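Local coordinates for shikimate dehydrogenase (Thermotoga maritima, PDB 3U62), which probably catalyses the reversible NADPH-linked reduction of 3-dehydroshikimate to shikimate, a step in the pathway to chorismate and the aromatic amino acids, at residues C4-P9 against R47-E52; V111-A116 against Y125-M130. One frame throughout, in Å; residues are numbered along the deposited sequence.

Interaction 1: residues C4-P9 against R47-E52; sequences CIIGYP and RRILEE
Ile-49 meets Ile-6 and Cys-4 in a small apolar contact where helix 42-52 packs on strand 2-7 of the substrate-binding domain. One methyl does the touching on the helix side. CG2 of Ile-49 lies 4.2 Å from CG2 of Ile-6, a methyl-to-methyl meeting at van der Waals range. The same CG2 of Ile-49 is 4.5 Å from SG of Cys-4, a looser approach. The two isoleucine side chains cross at a slant. In Ile-49 that methyl is trans to the backbone N, while CG1 lies beside that N (chi1 -60°), which leaves CG2 to face the strand. Cys-4 and Ile-6 are two apart on the strand, and both direct their CB atoms to the helix. Phe-56 of strand 55-58 also touches Cys-4 and Ile-49, and belongs to the same core. Further out, Arg-48 NH1 forms a salt bridge with Glu-52 OE1 at 3.0 Å, and Arg-48 NH2 pairs with Glu-35. CD1 of Ile-49 covers one face of the Arg-48 guanidinium from 3.5 Å, nearer its border than its middle. All three touching residues are buried, and the two segments meet through apolar groups without polar bonds, so the contact rests on dispersion and the exclusion of water.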
# COMPACT_ATOMS: atom_id res chain seq x y z
N CYS A 4 -9.37 -3.30 -13.95
CA CYS A 4 -9.63 -4.30 -12.92
C CYS A 4 -8.55 -4.22 -11.85
O CYS A 4 -7.61 -3.43 -11.95
CB CYS A 4 -9.68 -5.72 -13.51
SG CYS A 4 -8.15 -6.28 -14.30
N ILE A 5 -8.71 -5.04 -10.82
CA ILE A 5 -7.64 -5.26 -9.86
C ILE A 5 -7.22 -6.73 -9.95
O ILE A 5 -8.06 -7.63 -9.96
CB ILE A 5 -8.06 -4.87 -8.41
CG1 ILE A 5 -6.92 -5.10 -7.42
CG2 ILE A 5 -9.35 -5.58 -7.97
CD1 ILE A 5 -6.28 -3.83 -6.91
N ILE A 6 -5.91 -6.95 -10.05
CA ILE A 6 -5.37 -8.30 -10.08
C ILE A 6 -4.60 -8.58 -8.79
O ILE A 6 -4.00 -7.68 -8.20
CB ILE A 6 -4.50 -8.57 -11.35
CG1 ILE A 6 -3.21 -7.73 -11.35
CG2 ILE A 6 -5.30 -8.29 -12.63
CD1 ILE A 6 -1.98 -8.47 -10.78
N GLY A 7 -4.63 -9.84 -8.36
CA GLY A 7 -3.98 -10.24 -7.12
C GLY A 7 -4.43 -11.61 -6.66
O GLY A 7 -5.11 -12.33 -7.40
N TYR A 8 -4.03 -11.97 -5.44
CA TYR A 8 -4.33 -13.28 -4.86
C TYR A 8 -4.07 -13.23 -3.36
O TYR A 8 -2.92 -13.35 -2.93
CB TYR A 8 -3.46 -14.35 -5.51
CG TYR A 8 -3.93 -15.76 -5.29
CD1 TYR A 8 -5.07 -16.24 -5.95
CD2 TYR A 8 -3.24 -16.62 -4.45
CE1 TYR A 8 -5.51 -17.54 -5.76
CE2 TYR A 8 -3.67 -17.92 -4.25
CZ TYR A 8 -4.80 -18.37 -4.91
OH TYR A 8 -5.24 -19.67 -4.72
N PRO A 9 -5.13 -13.04 -2.55
CA PRO A 9 -6.54 -12.93 -2.94
C PRO A 9 -6.93 -11.52 -3.40
O PRO A 9 -6.23 -10.56 -3.11
CB PRO A 9 -7.28 -13.28 -1.65
CG PRO A 9 -6.37 -12.79 -0.57
CD PRO A 9 -4.96 -12.94 -1.09
N ARG A 47 -1.06 -12.27 -19.77
CA ARG A 47 -1.09 -11.92 -21.19
C ARG A 47 -2.52 -11.62 -21.65
O ARG A 47 -2.74 -10.71 -22.46
CB ARG A 47 -0.44 -13.03 -22.03
CG ARG A 47 1.05 -13.20 -21.71
CD ARG A 47 1.63 -14.49 -22.27
NE ARG A 47 2.90 -14.82 -21.61
CZ ARG A 47 4.10 -14.41 -22.02
NH1 ARG A 47 4.22 -13.66 -23.11
NH2 ARG A 47 5.18 -14.77 -21.34
N ARG A 48 -3.47 -12.39 -21.13
CA ARG A 48 -4.90 -12.16 -21.35
C ARG A 48 -5.34 -10.80 -20.78
O ARG A 48 -6.07 -10.05 -21.43
CB ARG A 48 -5.71 -13.30 -20.72
CG ARG A 48 -7.22 -13.17 -20.85
CD ARG A 48 -7.96 -14.29 -20.13
NE ARG A 48 -7.78 -14.25 -18.67
CZ ARG A 48 -8.55 -13.56 -17.83
NH1 ARG A 48 -9.56 -12.82 -18.28
NH2 ARG A 48 -8.29 -13.60 -16.52
N ILE A 49 -4.88 -10.51 -19.56
CA ILE A 49 -5.18 -9.25 -18.87
C ILE A 49 -4.68 -8.05 -19.66
O ILE A 49 -5.40 -7.05 -19.81
CB ILE A 49 -4.56 -9.23 -17.43
CG1 ILE A 49 -5.11 -10.38 -16.57
CG2 ILE A 49 -4.78 -7.86 -16.74
CD1 ILE A 49 -6.63 -10.44 -16.45
N LEU A 50 -3.46 -8.15 -20.18
CA LEU A 50 -2.85 -7.07 -20.96
C LEU A 50 -3.60 -6.78 -22.25
O LEU A 50 -3.56 -5.65 -22.76
CB LEU A 50 -1.37 -7.38 -21.25
CG LEU A 50 -0.40 -7.37 -20.06
CD1 LEU A 50 0.91 -8.05 -20.44
CD2 LEU A 50 -0.14 -5.95 -19.55
N GLU A 51 -4.27 -7.79 -22.79
CA GLU A 51 -5.03 -7.64 -24.02
C GLU A 51 -6.46 -7.17 -23.78
O GLU A 51 -7.04 -6.48 -24.63
CB GLU A 51 -5.03 -8.95 -24.82
CG GLU A 51 -3.68 -9.32 -25.40
CD GLU A 51 -3.74 -10.54 -26.30
OE1 GLU A 51 -4.79 -10.78 -26.93
OE2 GLU A 51 -2.72 -11.27 -26.38
N GLU A 52 -7.03 -7.53 -22.63
CA GLU A 52 -8.45 -7.30 -22.37
C GLU A 52 -8.77 -6.01 -21.62
O GLU A 52 -9.90 -5.52 -21.66
CB GLU A 52 -9.06 -8.50 -21.63
CG GLU A 52 -9.28 -9.71 -22.52
CD GLU A 52 -9.77 -10.94 -21.76
OE1 GLU A 52 -10.02 -10.86 -20.54
OE2 GLU A 52 -9.90 -12.01 -22.41

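Interaction 2: residues V111-A116 against Y125-M130. With SO4 (sulfate ion), chain E.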
# COMPACT_ATOMS: atom_id res chain seq x y z
N VAL A 111 12.01 5.38 12.56
CA VAL A 111 10.80 4.81 12.00
C VAL A 111 10.99 3.31 11.77
O VAL A 111 11.96 2.90 11.12
CB VAL A 111 10.41 5.49 10.66
CG1 VAL A 111 9.12 4.90 10.11
CG2 VAL A 111 10.26 7.00 10.85
N VAL A 112 10.08 2.51 12.30
CA VAL A 112 10.07 1.07 12.06
C VAL A 112 9.05 0.73 10.97
O VAL A 112 7.90 1.16 11.03
CB VAL A 112 9.77 0.26 13.36
CG1 VAL A 112 9.64 -1.23 13.06
CG2 VAL A 112 10.85 0.49 14.39
N VAL A 113 9.50 -0.02 9.97
CA VAL A 113 8.64 -0.51 8.90
C VAL A 113 8.58 -2.03 9.00
O VAL A 113 9.60 -2.71 8.88
CB VAL A 113 9.17 -0.08 7.51
CG1 VAL A 113 8.30 -0.65 6.39
CG2 VAL A 113 9.23 1.44 7.40
N VAL A 114 7.38 -2.57 9.23
CA VAL A 114 7.18 -4.01 9.32
C VAL A 114 6.85 -4.58 7.95
O VAL A 114 5.87 -4.18 7.32
CB VAL A 114 6.08 -4.40 10.34
CG1 VAL A 114 6.04 -5.91 10.55
CG2 VAL A 114 6.30 -3.69 11.67
N GLY A 115 7.68 -5.51 7.49
CA GLY A 115 7.55 -6.09 6.16
C GLY A 115 8.61 -5.59 5.20
O GLY A 115 9.24 -4.55 5.44
N ALA A 116 8.82 -6.34 4.12
CA ALA A 116 9.79 -5.98 3.09
C ALA A 116 9.27 -6.28 1.68
O ALA A 116 10.05 -6.42 0.73
CB ALA A 116 11.12 -6.69 3.34
N TYR A 125 10.21 4.30 0.26
CA TYR A 125 10.41 5.33 -0.76
C TYR A 125 9.73 6.64 -0.36
O TYR A 125 10.33 7.71 -0.47
CB TYR A 125 9.88 4.85 -2.12
CG TYR A 125 10.18 5.79 -3.27
CD1 TYR A 125 11.36 5.66 -4.01
CD2 TYR A 125 9.28 6.79 -3.63
CE1 TYR A 125 11.64 6.52 -5.07
CE2 TYR A 125 9.55 7.65 -4.69
CZ TYR A 125 10.73 7.51 -5.40
OH TYR A 125 10.99 8.36 -6.45
N ALA A 126 8.49 6.53 0.12
CA ALA A 126 7.73 7.70 0.57
C ALA A 126 8.43 8.41 1.73
O ALA A 126 8.55 9.64 1.72
CB ALA A 126 6.32 7.28 0.97
N LEU A 127 8.88 7.64 2.72
CA LEU A 127 9.58 8.18 3.88
C LEU A 127 10.86 8.91 3.49
O LEU A 127 11.14 10.00 3.99
CB LEU A 127 9.89 7.08 4.90
CG LEU A 127 8.72 6.43 5.65
CD1 LEU A 127 9.16 5.13 6.30
CD2 LEU A 127 8.12 7.38 6.68
N LEU A 128 11.63 8.31 2.58
CA LEU A 128 12.86 8.92 2.08
C LEU A 128 12.59 10.21 1.31
O LEU A 128 13.38 11.16 1.38
CB LEU A 128 13.65 7.94 1.22
CG LEU A 128 14.32 6.77 1.96
CD1 LEU A 128 14.79 5.72 0.96
CD2 LEU A 128 15.48 7.23 2.84
N GLN A 129 11.47 10.25 0.58
CA GLN A 129 11.04 11.46 -0.12
C GLN A 129 10.62 12.56 0.85
O GLN A 129 10.67 13.74 0.51
CB GLN A 129 9.91 11.15 -1.11
CG GLN A 129 10.35 10.34 -2.32
CD GLN A 129 11.46 11.02 -3.10
OE1 GLN A 129 11.22 11.92 -3.90
NE2 GLN A 129 12.70 10.59 -2.86
N MET A 130 10.21 12.15 2.05
CA MET A 130 9.80 13.07 3.10
C MET A 130 10.95 13.48 4.02
O MET A 130 10.75 14.15 5.03
CB MET A 130 8.65 12.47 3.91
CG MET A 130 7.32 12.42 3.18
SD MET A 130 6.09 11.38 3.99
CE MET A 130 5.86 12.25 5.54
S SO4 E . 8.04 -10.06 4.86
O1 SO4 E . 7.18 -11.20 4.53
O2 SO4 E . 9.43 -10.41 4.58
O3 SO4 E . 7.90 -9.74 6.27
O4 SO4 E . 7.65 -8.91 4.05
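Leu-127 points one methyl, CD1, at two valines of the neighbouring strand. CD1 of Leu-127 is 3.8 Å from CG1 of Val-111 and 3.9 Å from CG2 of Val-113. The leucine methyl thus meets one branch of each valine. The side chains are turned differently in the two pairs. Leu-127 crosses Val-111 at an angle, but it runs past Val-113 in the opposite direction. Both valines have nearly the same first torsion, yet different branches do the touching. In Val-111 it is the branch trans to the backbone N (chi1 -179°); in Val-113 it is CG2, the branch beside that residue's own N and trans to its carbonyl carbon. The CB of Leu-127 is directed at the strand, which brings CD1 to the valines. Val-112 turns the other way and touches Leu-170 and Val-138. Both Val-111 and Leu-127 also touch Phe-171 of strand 169-172, which adds to this apolar patch.

After Val-114 the strand gives way to a loop. Ala-116 N donates a hydrogen bond of 2.8 Å to O4 of the sulfate, with an N-H...O angle of 165°. Asn-139, Arg-140 and Thr-141 bind the same anion, which probably comes from the crystallisation liquor. Gly-115 and Ala-116 belong to the predicted NADP(+) site, and Gly-115 begins a GxGxxA sequence. Strand 111-114, this glycine-rich turn and helix 118-129 form the opening of a beta-alpha-beta unit, as in the dinucleotide-binding Rossmann fold.

Overall arrangement
Interactions 1 and 2 lie in different parts of the enzyme, on opposite sides of the chain's centre. Their centres are 28 Å apart and their nearest atoms about 15 Å apart, so they do not touch. Interaction 1 belongs to the substrate-binding domain. The Ile-6 side chain is about 7 Å from those of Thr-59, a predicted shikimate ligand, and Lys-63, the predicted proton acceptor. Interaction 2 belongs to the NADP(+)-binding part. The Val-113 side chain is about 8 Å from those of Asn-139 and Val-199, both predicted to bind the cofactor. Each contact packs a helix on a strand, one near the probable substrate site and the other near the predicted cofactor site.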